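Local coordinates for processed glycerol phosphate lipoteichoic acid synthase 2 (Bacillus subtilis, PDB 2W8D), which belongs to the sulfatase family of the alkaline phosphatase clan and holds a magnesium ion in its alpha/beta domain, at residues N33-S38 / E236-D241; F45-K50 / K62-N67; E68-D73 / D334-E339; F193-N198 / H229-S234. All coordinates share one frame; numbering follows the deposited sequence.

Interactions 1 and 4 both use helix 219-244. Interaction 1 sets it against strand 33-39, interaction 4 against the loop after the neighbouring parallel strand 189-194. Their centres are about 11 Å apart and both are buried. Interaction 1 is purely apolar. Interaction 4 lies nearer the magnesium ion and mixes methyl packing with hydroxyls satisfied elsewhere. Interaction 3 is also buried and apolar. It reaches the same sheet through strand 70-76, but meets a loop with no regular secondary structure. Interaction 2 lies nearer the surface, and it alone has a hydrogen bond across its segments. Its Ile47 and Ala64 touch Tyr71 of interaction 3, and its Leu63 touches Phe239 of interaction 1.

Interaction 1 (N33-S38 / E236-D241); sequences NVIYVS and EQFFND
Ile35 and Val37 of strand 33-39 meet Phe238 of helix 219-244. This is helix-on-sheet packing in the alpha/beta core of the sulfatase family fold. Strand 33-39 runs parallel to strands 189-194 and 251-257, and the helix packs on this part of the sheet.

The contact is apolar. Ile35 and Val37 are two residues apart, so both project from the same side of the strand, toward the helix. Phe238 points back at them. Its CG lies anti to the backbone N (chi1 -171°), which carries the ring off the helix to the strand. Tyr36, between the two, points to the other side of the sheet, where it touches Val254 and Tyr256.

The aromatic part is a ring reached by two branched side chains. Ile35 CG2 sits at the ring edge, near its plane, 3.9 Å from Phe238 CE2. The same methyl is equally close to the neighbouring ring atom CZ. The Val37 and Phe238 side chains run antiparallel to each other, side by side. Other rings complete the setting: Phe175 stacks on Phe238, and Phe193 meets it with the planes at about 55°.

All three touching residues are buried, and no hydrogen bond links the two segments. The side chain of Val37 is about 12 Å from the magnesium ion. Its CG2 methyl comes to 3.8 Å from Phe238 CE2.

Interaction 2 (F45-K50 / K62-N67); sequences FIIDYK and KLAHDN
A type II beta turn from Ile46 to Tyr49 brings Asp48 to His65, at the C-terminal end of helix 58-65. The turn is closed by Tyr49 N bonding to Ile46 O at 3.0 Å. Asp48 takes its third position, with the positive phi (76°) that a type II turn needs there. Asn61 OD1 of the same helix accepts from Asp48 N, so the turn is tied to the helix by its backbone as well.

A hydrogen bond runs from His65 NE2 to Asp48 OD2, at 2.7 Å. It is fairly straight, with an N-H...O angle of 156°. The oxygen is met on its syn side, and it lies close to the imidazole plane. Carboxylate and ring are nearly coplanar, 19° apart. The two side chains come from opposite directions and meet edge on. A carboxylate this close would probably favour a protonated imidazole. Both residues are exposed, so water would be expected to weaken the effect.

Further in, the contact turns apolar. Ile47 CG2 touches Ala64 CB at 4.1 Å. Both residues also touch Tyr71 of strand 70-76, which backs this inner layer.

The contact thus joins a surface loop to a helix end through a histidine-carboxylate hydrogen bond over a small apolar layer, with the carboxylate supplied by a type II beta turn.

Interaction 3 (E68-D73 / D334-E339); sequences ETFYFD and DILSKE
Phe72 and Phe70 of strand 70-76 pack on Ile335 and Leu336, which lie in a type I beta turn running from Asp334 to Ser337. The strand belongs to the mixed central sheet. The turn lies in the loop between helix 313-320 and strand 344-345.

The closest touch is Phe72 CE1 to Ile335 CG2, at 3.7 Å. That methyl also sits near CD1 of the same ring. Leu336 CD2 stands at the edge of the Phe72 ring, at a longer distance. The main partner of Leu336 is Phe70, and the two side chains point at each other. Leu336 CD1 is 4.0 Å from Phe70 CZ. The other methyl, CD2, is 4.0 Å from Phe70 CE1, so the leucine fork meets one end of the ring with both branches.

The next shell is the sheet itself. Phe70 and Phe72 are two residues apart and project from the same side. Ile294 and Val304 of neighbouring strands touch both rings, and Leu292 adds to the packing of Phe72.

The turn is held from within and from outside. Ser337 N bonds to Asp334 O at 3.2 Å and closes it. Asp334 OD2 bonds to His319 ND1, and Ile335 N to Thr316 OG1, both of helix 313-320. An Asx turn holds the backbone at Leu336: Leu336 N bonds to Asp334 OD1 at 2.8 Å, meeting it from 53° out of the carboxylate plane.

Interaction 4 (F193-N198 / H229-S234); sequences FITLSN and HYLDQS
Tyr230 O, on the residue whose ring meets Ser197, accepts two hydrogen bonds from Ser234. Ser234 N gives the usual helical bond at 3.0 Å. Ser234 OG adds a second, also at 3.0 Å. The hydroxyl reaches the oxygen from above the carbonyl plane, 38° out of it, with a C=O...O angle of 132°. The polar end of Ser234 is thus folded back on its own helix.

The ring of Tyr230 carries one contact across the segments. Its CG lies anti to the backbone N (chi1 179°), which extends the ring toward the loop. Ser197 OG comes to 3.5 Å from Tyr230 CE2, and Ser197 CB lies near CE2 and CD2 of the same ring. No hydrogen bond joins Ser197 to Tyr230; Ser197 OG is bonded to Asp171 N instead.

Helix 219-244 here packs against the loop that follows strand 189-194, at the C-terminal end of a parallel strand. Such strand ends form the active-site side in the alkaline phosphatase clan. The side chain of Thr195 is about 8 Å from the magnesium ion.

Leu231 touches both Thr195 and Asn198, one methyl to each. The leucine crosses Thr195 at about a right angle. Thr195 OG1 is bonded to Ser38 O and Glu40 N, and Glu40 is a magnesium ligand. Asn198 ND2 bonds to Glu40 O, and its OD1 to Ser227 OG. Leu231 CD1 touches Thr195 CG2 at 4.1 Å, and Leu231 CD2 touches Asn198 CB at 4.1 Å.

Interaction 1 (N33-S38 / E236-D241)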
# COMPACT_ATOMS: atom_id res chain seq x y z
N ASN A 33 -3.19 -16.55 7.55
CA ASN A 33 -3.44 -15.22 8.00
C ASN A 33 -2.85 -14.22 6.99
O ASN A 33 -1.98 -14.57 6.17
CB ASN A 33 -2.79 -15.04 9.36
CG ASN A 33 -3.27 -16.04 10.37
OD1 ASN A 33 -4.45 -16.12 10.65
ND2 ASN A 33 -2.35 -16.82 10.92
N VAL A 34 -3.34 -12.98 7.05
CA VAL A 34 -2.76 -11.90 6.31
C VAL A 34 -2.39 -10.84 7.34
O VAL A 34 -3.19 -10.54 8.24
CB VAL A 34 -3.78 -11.29 5.28
CG1 VAL A 34 -3.19 -10.04 4.54
CG2 VAL A 34 -4.30 -12.35 4.30
N ILE A 35 -1.18 -10.29 7.21
CA ILE A 35 -0.72 -9.18 8.03
C ILE A 35 -0.23 -8.08 7.06
O ILE A 35 0.79 -8.25 6.38
CB ILE A 35 0.44 -9.65 8.98
CG1 ILE A 35 -0.04 -10.70 10.00
CG2 ILE A 35 1.08 -8.46 9.68
CD1 ILE A 35 1.10 -11.41 10.77
N TYR A 36 -0.95 -6.97 6.97
CA TYR A 36 -0.47 -5.88 6.16
C TYR A 36 0.31 -4.96 7.06
O TYR A 36 -0.08 -4.74 8.22
CB TYR A 36 -1.64 -5.08 5.54
CG TYR A 36 -2.16 -5.55 4.22
CD1 TYR A 36 -3.14 -6.53 4.14
CD2 TYR A 36 -1.73 -4.94 3.05
CE1 TYR A 36 -3.67 -6.93 2.90
CE2 TYR A 36 -2.25 -5.33 1.80
CZ TYR A 36 -3.22 -6.33 1.75
OH TYR A 36 -3.72 -6.72 0.53
N VAL A 37 1.38 -4.38 6.54
CA VAL A 37 2.12 -3.29 7.19
C VAL A 37 2.30 -2.12 6.25
O VAL A 37 2.90 -2.25 5.20
CB VAL A 37 3.53 -3.71 7.66
CG1 VAL A 37 4.17 -2.55 8.41
CG2 VAL A 37 3.45 -5.00 8.52
N SER A 38 1.76 -0.97 6.64
CA SER A 38 1.94 0.26 5.91
C SER A 38 3.18 0.96 6.44
O SER A 38 3.20 1.41 7.58
CB SER A 38 0.70 1.15 6.11
OG SER A 38 0.95 2.49 5.72
N GLU A 236 12.14 -5.34 11.65
CA GLU A 236 13.00 -6.42 12.17
C GLU A 236 12.47 -6.99 13.49
O GLU A 236 12.26 -8.20 13.60
CB GLU A 236 14.47 -5.96 12.32
CG GLU A 236 15.38 -7.00 13.05
CD GLU A 236 16.84 -6.58 13.20
OE1 GLU A 236 17.15 -5.37 13.18
OE2 GLU A 236 17.69 -7.48 13.38
N GLN A 237 12.23 -6.12 14.47
CA GLN A 237 11.69 -6.59 15.76
C GLN A 237 10.34 -7.29 15.54
O GLN A 237 10.15 -8.41 15.98
CB GLN A 237 11.60 -5.45 16.78
CG GLN A 237 10.71 -5.71 17.99
CD GLN A 237 9.89 -4.49 18.39
OE1 GLN A 237 10.44 -3.41 18.57
NE2 GLN A 237 8.55 -4.66 18.53
N PHE A 238 9.42 -6.65 14.84
CA PHE A 238 8.12 -7.27 14.50
C PHE A 238 8.26 -8.68 13.90
O PHE A 238 7.58 -9.62 14.34
CB PHE A 238 7.35 -6.35 13.55
CG PHE A 238 5.93 -6.77 13.29
CD1 PHE A 238 5.06 -7.11 14.34
CD2 PHE A 238 5.43 -6.73 11.99
CE1 PHE A 238 3.70 -7.45 14.09
CE2 PHE A 238 4.05 -7.05 11.72
CZ PHE A 238 3.19 -7.41 12.78
N PHE A 239 9.14 -8.83 12.91
CA PHE A 239 9.45 -10.14 12.33
C PHE A 239 10.02 -11.12 13.34
O PHE A 239 9.60 -12.27 13.37
CB PHE A 239 10.42 -9.99 11.15
CG PHE A 239 9.76 -9.81 9.81
CD1 PHE A 239 8.82 -8.83 9.61
CD2 PHE A 239 10.10 -10.62 8.75
CE1 PHE A 239 8.24 -8.66 8.36
CE2 PHE A 239 9.51 -10.45 7.51
CZ PHE A 239 8.61 -9.48 7.31
N ASN A 240 10.99 -10.70 14.16
CA ASN A 240 11.52 -11.60 15.20
C ASN A 240 10.39 -12.12 16.08
O ASN A 240 10.27 -13.31 16.31
CB ASN A 240 12.58 -10.93 16.08
CG ASN A 240 13.88 -10.65 15.35
OD1 ASN A 240 14.33 -11.42 14.49
ND2 ASN A 240 14.50 -9.53 15.69
N ASP A 241 9.54 -11.21 16.55
CA ASP A 241 8.38 -11.58 17.39
C ASP A 241 7.34 -12.44 16.66
O ASP A 241 6.77 -13.34 17.25
CB ASP A 241 7.74 -10.36 18.04
CG ASP A 241 8.62 -9.73 19.12
OD1 ASP A 241 9.60 -10.36 19.57
OD2 ASP A 241 8.35 -8.58 19.53

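Interaction 2 (F45-K50 / K62-N67)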
# COMPACT_ATOMS: atom_id res chain seq x y z
N PHE A 45 13.75 4.30 -3.43
CA PHE A 45 15.17 4.69 -3.55
C PHE A 45 15.99 4.36 -2.30
O PHE A 45 17.20 4.18 -2.40
CB PHE A 45 15.36 6.16 -3.97
CG PHE A 45 15.21 7.14 -2.85
CD1 PHE A 45 16.28 7.50 -2.07
CD2 PHE A 45 13.98 7.72 -2.58
CE1 PHE A 45 16.12 8.42 -1.01
CE2 PHE A 45 13.82 8.64 -1.57
CZ PHE A 45 14.88 8.97 -0.76
N ILE A 46 15.34 4.33 -1.15
CA ILE A 46 15.94 3.95 0.12
C ILE A 46 16.48 2.52 0.17
O ILE A 46 17.45 2.25 0.90
CB ILE A 46 14.94 4.15 1.28
CG1 ILE A 46 14.95 5.62 1.67
CG2 ILE A 46 15.37 3.46 2.48
CD1 ILE A 46 16.39 6.17 1.92
N ILE A 47 15.86 1.62 -0.58
CA ILE A 47 16.28 0.22 -0.63
C ILE A 47 17.67 0.15 -1.26
O ILE A 47 17.90 0.66 -2.36
CB ILE A 47 15.25 -0.64 -1.39
CG1 ILE A 47 13.89 -0.63 -0.70
CG2 ILE A 47 15.72 -2.08 -1.50
CD1 ILE A 47 13.91 -0.95 0.81
N ASP A 48 18.60 -0.40 -0.50
CA ASP A 48 20.01 -0.55 -0.88
C ASP A 48 20.81 0.70 -0.80
O ASP A 48 21.98 0.68 -1.13
CB ASP A 48 20.19 -1.24 -2.24
CG ASP A 48 19.86 -2.72 -2.17
OD1 ASP A 48 19.92 -3.29 -1.06
OD2 ASP A 48 19.50 -3.32 -3.20
N TYR A 49 20.19 1.80 -0.36
CA TYR A 49 20.90 3.05 -0.19
C TYR A 49 21.83 2.96 1.02
O TYR A 49 21.51 2.32 2.04
CB TYR A 49 19.93 4.19 0.01
CG TYR A 49 20.50 5.51 -0.41
CD1 TYR A 49 20.40 5.94 -1.74
CD2 TYR A 49 21.20 6.31 0.48
CE1 TYR A 49 20.97 7.14 -2.16
CE2 TYR A 49 21.78 7.51 0.08
CZ TYR A 49 21.64 7.92 -1.24
OH TYR A 49 22.20 9.10 -1.63
N LYS A 50 22.97 3.63 0.92
CA LYS A 50 23.92 3.68 2.04
C LYS A 50 24.37 5.11 2.28
O LYS A 50 24.44 5.91 1.35
CB LYS A 50 25.16 2.82 1.80
CG LYS A 50 24.89 1.41 1.40
CD LYS A 50 26.17 0.61 1.35
CE LYS A 50 25.86 -0.78 0.81
NZ LYS A 50 27.03 -1.73 0.77
N LYS A 62 17.65 -7.13 3.22
CA LYS A 62 17.80 -8.59 3.25
C LYS A 62 16.57 -9.26 2.60
O LYS A 62 16.70 -10.15 1.78
CB LYS A 62 18.03 -9.11 4.68
CG LYS A 62 18.62 -10.50 4.71
CD LYS A 62 18.69 -11.09 6.13
CE LYS A 62 17.31 -11.40 6.70
NZ LYS A 62 17.41 -12.37 7.83
N LEU A 63 15.40 -8.78 2.93
CA LEU A 63 14.17 -9.29 2.30
C LEU A 63 14.18 -9.10 0.79
O LEU A 63 13.74 -9.97 0.05
CB LEU A 63 12.94 -8.57 2.88
CG LEU A 63 12.75 -8.68 4.38
CD1 LEU A 63 11.50 -7.96 4.78
CD2 LEU A 63 12.68 -10.16 4.82
N ALA A 64 14.64 -7.92 0.37
CA ALA A 64 14.78 -7.59 -1.02
C ALA A 64 15.74 -8.54 -1.71
O ALA A 64 15.56 -8.81 -2.90
CB ALA A 64 15.24 -6.13 -1.19
N HIS A 65 16.72 -9.08 -0.98
CA HIS A 65 17.73 -9.92 -1.60
C HIS A 65 17.64 -11.41 -1.31
O HIS A 65 18.42 -12.18 -1.87
CB HIS A 65 19.14 -9.37 -1.33
CG HIS A 65 19.39 -8.08 -2.04
ND1 HIS A 65 19.54 -8.01 -3.41
CD2 HIS A 65 19.44 -6.81 -1.59
CE1 HIS A 65 19.72 -6.75 -3.76
NE2 HIS A 65 19.66 -6.00 -2.67
N ASP A 66 16.66 -11.80 -0.49
CA ASP A 66 16.57 -13.20 -0.05
C ASP A 66 16.01 -14.12 -1.14
O ASP A 66 15.60 -13.68 -2.19
CB ASP A 66 15.81 -13.36 1.29
CG ASP A 66 14.31 -13.08 1.18
OD1 ASP A 66 13.75 -13.15 0.07
OD2 ASP A 66 13.69 -12.79 2.22
N ASN A 67 15.99 -15.41 -0.85
CA ASN A 67 15.52 -16.41 -1.78
C ASN A 67 14.03 -16.75 -1.64
O ASN A 67 13.54 -17.65 -2.31
CB ASN A 67 16.38 -17.66 -1.65
CG ASN A 67 16.50 -18.16 -0.19
OD1 ASN A 67 15.73 -17.80 0.70
ND2 ASN A 67 17.49 -19.03 0.04

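Interaction 3 (E68-D73 / D334-E339)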
# COMPACT_ATOMS: atom_id res chain seq x y z
N GLU A 68 13.30 -16.02 -0.80
CA GLU A 68 11.92 -16.41 -0.44
C GLU A 68 10.87 -15.31 -0.49
O GLU A 68 9.69 -15.59 -0.67
CB GLU A 68 11.87 -17.11 0.94
CG GLU A 68 12.42 -16.33 2.13
CD GLU A 68 12.45 -17.17 3.43
OE1 GLU A 68 11.36 -17.56 3.92
OE2 GLU A 68 13.56 -17.44 3.96
N THR A 69 11.29 -14.06 -0.34
CA THR A 69 10.34 -12.95 -0.27
C THR A 69 10.15 -12.34 -1.66
O THR A 69 11.12 -12.11 -2.38
CB THR A 69 10.82 -11.90 0.72
OG1 THR A 69 11.15 -12.55 1.96
CG2 THR A 69 9.76 -10.84 0.97
N PHE A 70 8.89 -12.13 -2.05
CA PHE A 70 8.57 -11.40 -3.27
C PHE A 70 8.89 -9.97 -2.99
O PHE A 70 8.40 -9.40 -2.01
CB PHE A 70 7.08 -11.40 -3.61
CG PHE A 70 6.51 -12.74 -4.02
CD1 PHE A 70 6.55 -13.15 -5.34
CD2 PHE A 70 5.81 -13.52 -3.11
CE1 PHE A 70 5.97 -14.33 -5.72
CE2 PHE A 70 5.22 -14.70 -3.49
CZ PHE A 70 5.30 -15.11 -4.79
N TYR A 71 9.72 -9.38 -3.84
CA TYR A 71 9.96 -7.95 -3.78
C TYR A 71 9.69 -7.37 -5.18
O TYR A 71 10.09 -7.96 -6.17
CB TYR A 71 11.40 -7.66 -3.34
CG TYR A 71 11.75 -6.19 -3.43
CD1 TYR A 71 11.05 -5.25 -2.66
CD2 TYR A 71 12.75 -5.73 -4.29
CE1 TYR A 71 11.35 -3.91 -2.73
CE2 TYR A 71 13.06 -4.35 -4.38
CZ TYR A 71 12.34 -3.46 -3.60
OH TYR A 71 12.59 -2.11 -3.65
N PHE A 72 8.97 -6.24 -5.22
CA PHE A 72 8.57 -5.57 -6.44
C PHE A 72 9.23 -4.18 -6.47
O PHE A 72 8.88 -3.31 -5.66
CB PHE A 72 7.04 -5.42 -6.51
CG PHE A 72 6.28 -6.72 -6.27
CD1 PHE A 72 5.78 -7.46 -7.34
CD2 PHE A 72 6.05 -7.19 -4.99
CE1 PHE A 72 5.08 -8.65 -7.13
CE2 PHE A 72 5.35 -8.37 -4.77
CZ PHE A 72 4.87 -9.10 -5.85
N ASP A 73 10.17 -3.99 -7.41
CA ASP A 73 10.96 -2.76 -7.51
C ASP A 73 10.43 -1.72 -8.54
O ASP A 73 10.99 -0.61 -8.69
CB ASP A 73 12.43 -3.13 -7.79
CG ASP A 73 12.63 -3.82 -9.12
OD1 ASP A 73 11.77 -4.60 -9.57
OD2 ASP A 73 13.65 -3.59 -9.75
N ASP A 334 -3.96 -8.61 -10.74
CA ASP A 334 -3.03 -9.51 -10.05
C ASP A 334 -1.64 -9.43 -10.68
O ASP A 334 -1.46 -9.73 -11.86
CB ASP A 334 -3.58 -10.94 -10.11
CG ASP A 334 -2.62 -12.00 -9.55
OD1 ASP A 334 -1.56 -11.69 -8.98
OD2 ASP A 334 -2.93 -13.18 -9.69
N ILE A 335 -0.66 -9.02 -9.89
CA ILE A 335 0.70 -8.86 -10.39
C ILE A 335 1.30 -10.19 -10.83
O ILE A 335 2.06 -10.23 -11.78
CB ILE A 335 1.63 -8.13 -9.35
CG1 ILE A 335 0.94 -6.88 -8.83
CG2 ILE A 335 2.97 -7.72 -10.00
CD1 ILE A 335 1.58 -6.27 -7.58
N LEU A 336 0.92 -11.28 -10.17
CA LEU A 336 1.50 -12.59 -10.52
C LEU A 336 0.85 -13.21 -11.75
O LEU A 336 1.31 -14.22 -12.23
CB LEU A 336 1.46 -13.57 -9.33
CG LEU A 336 2.19 -12.99 -8.11
CD1 LEU A 336 2.12 -13.91 -6.89
CD2 LEU A 336 3.65 -12.62 -8.49
N SER A 337 -0.22 -12.60 -12.25
CA SER A 337 -0.90 -13.09 -13.44
C SER A 337 -0.06 -12.92 -14.71
O SER A 337 0.59 -11.87 -14.89
CB SER A 337 -2.23 -12.37 -13.64
OG SER A 337 -2.80 -12.70 -14.89
N LYS A 338 -0.10 -13.92 -15.59
CA LYS A 338 0.59 -13.82 -16.88
C LYS A 338 0.14 -12.60 -17.70
O LYS A 338 0.96 -11.94 -18.33
CB LYS A 338 0.44 -15.10 -17.71
CG LYS A 338 1.52 -16.16 -17.49
CD LYS A 338 1.13 -17.13 -16.36
CE LYS A 338 1.79 -18.53 -16.48
NZ LYS A 338 3.16 -18.57 -15.89
N GLU A 339 -1.17 -12.32 -17.66
CA GLU A 339 -1.79 -11.27 -18.45
C GLU A 339 -1.72 -9.89 -17.77
O GLU A 339 -2.28 -8.92 -18.30
CB GLU A 339 -3.28 -11.60 -18.69
CG GLU A 339 -3.65 -13.13 -18.84
CD GLU A 339 -5.18 -13.40 -18.90
OE1 GLU A 339 -5.58 -14.56 -19.18
OE2 GLU A 339 -5.98 -12.46 -18.70

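Interaction 4 (F193-N198 / H229-S234)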
# COMPACT_ATOMS: atom_id res chain seq x y z
N PHE A 193 -1.31 -3.11 10.07
CA PHE A 193 -0.49 -2.31 10.96
C PHE A 193 -0.07 -0.99 10.31
O PHE A 193 0.68 -0.98 9.31
CB PHE A 193 0.74 -3.12 11.38
CG PHE A 193 0.43 -4.24 12.33
CD1 PHE A 193 0.68 -4.10 13.68
CD2 PHE A 193 -0.12 -5.44 11.88
CE1 PHE A 193 0.39 -5.14 14.57
CE2 PHE A 193 -0.39 -6.46 12.73
CZ PHE A 193 -0.14 -6.33 14.09
N ILE A 194 -0.57 0.12 10.83
CA ILE A 194 -0.26 1.43 10.24
C ILE A 194 0.81 2.13 11.07
O ILE A 194 0.53 2.61 12.18
CB ILE A 194 -1.52 2.34 10.10
CG1 ILE A 194 -2.75 1.54 9.62
CG2 ILE A 194 -1.18 3.62 9.21
CD1 ILE A 194 -2.66 0.95 8.21
N THR A 195 2.04 2.16 10.55
CA THR A 195 3.17 2.77 11.26
C THR A 195 3.00 4.28 11.22
O THR A 195 2.27 4.78 10.39
CB THR A 195 4.55 2.34 10.66
OG1 THR A 195 4.72 2.83 9.30
CG2 THR A 195 4.67 0.83 10.70
N LEU A 196 3.73 4.98 12.09
CA LEU A 196 3.63 6.43 12.32
C LEU A 196 4.95 7.21 12.30
O LEU A 196 4.93 8.42 12.01
CB LEU A 196 3.06 6.67 13.72
CG LEU A 196 1.54 6.74 13.74
CD1 LEU A 196 1.02 6.90 15.15
CD2 LEU A 196 1.03 7.85 12.78
N SER A 197 6.04 6.55 12.68
CA SER A 197 7.28 7.21 13.05
C SER A 197 7.98 7.91 11.87
O SER A 197 8.58 8.95 12.07
CB SER A 197 8.25 6.22 13.71
OG SER A 197 7.96 6.00 15.10
N ASN A 198 7.91 7.36 10.66
CA ASN A 198 8.61 8.00 9.53
C ASN A 198 7.76 9.10 8.86
O ASN A 198 7.55 9.07 7.64
CB ASN A 198 9.07 6.95 8.50
CG ASN A 198 10.13 7.48 7.57
OD1 ASN A 198 11.08 8.16 8.00
ND2 ASN A 198 9.99 7.17 6.27
N HIS A 229 15.74 4.42 9.09
CA HIS A 229 16.56 3.41 9.75
C HIS A 229 15.81 2.91 10.97
O HIS A 229 15.74 1.72 11.18
CB HIS A 229 17.95 3.99 10.12
CG HIS A 229 18.91 3.00 10.74
ND1 HIS A 229 19.57 2.04 10.01
CD2 HIS A 229 19.35 2.87 12.01
CE1 HIS A 229 20.36 1.35 10.81
NE2 HIS A 229 20.25 1.84 12.03
N TYR A 230 15.18 3.82 11.73
CA TYR A 230 14.35 3.44 12.86
C TYR A 230 13.16 2.51 12.45
O TYR A 230 12.89 1.48 13.11
CB TYR A 230 13.89 4.69 13.63
CG TYR A 230 12.99 4.38 14.82
CD1 TYR A 230 13.53 4.12 16.08
CD2 TYR A 230 11.60 4.31 14.66
CE1 TYR A 230 12.71 3.82 17.16
CE2 TYR A 230 10.78 4.02 15.71
CZ TYR A 230 11.34 3.76 16.96
OH TYR A 230 10.53 3.46 18.00
N LEU A 231 12.45 2.90 11.39
CA LEU A 231 11.38 2.08 10.79
C LEU A 231 11.90 0.66 10.49
O LEU A 231 11.26 -0.33 10.82
CB LEU A 231 10.84 2.73 9.51
CG LEU A 231 9.66 2.04 8.80
CD1 LEU A 231 8.56 1.55 9.77
CD2 LEU A 231 8.99 2.91 7.74
N ASP A 232 13.07 0.58 9.88
CA ASP A 232 13.67 -0.69 9.53
C ASP A 232 13.96 -1.60 10.75
O ASP A 232 13.69 -2.78 10.70
CB ASP A 232 14.94 -0.46 8.74
CG ASP A 232 15.52 -1.73 8.18
OD1 ASP A 232 14.94 -2.20 7.17
OD2 ASP A 232 16.56 -2.24 8.73
N GLN A 233 14.47 -1.04 11.83
CA GLN A 233 14.63 -1.79 13.08
C GLN A 233 13.31 -2.28 13.66
O GLN A 233 13.25 -3.38 14.19
CB GLN A 233 15.41 -0.96 14.10
CG GLN A 233 16.83 -0.64 13.61
CD GLN A 233 17.64 0.24 14.56
OE1 GLN A 233 17.10 1.09 15.28
NE2 GLN A 233 18.96 0.04 14.58
N SER A 234 12.26 -1.47 13.54
CA SER A 234 10.92 -1.82 14.01
C SER A 234 10.36 -3.00 13.25
O SER A 234 9.71 -3.83 13.84
CB SER A 234 9.95 -0.64 13.80
OG SER A 234 10.38 0.55 14.44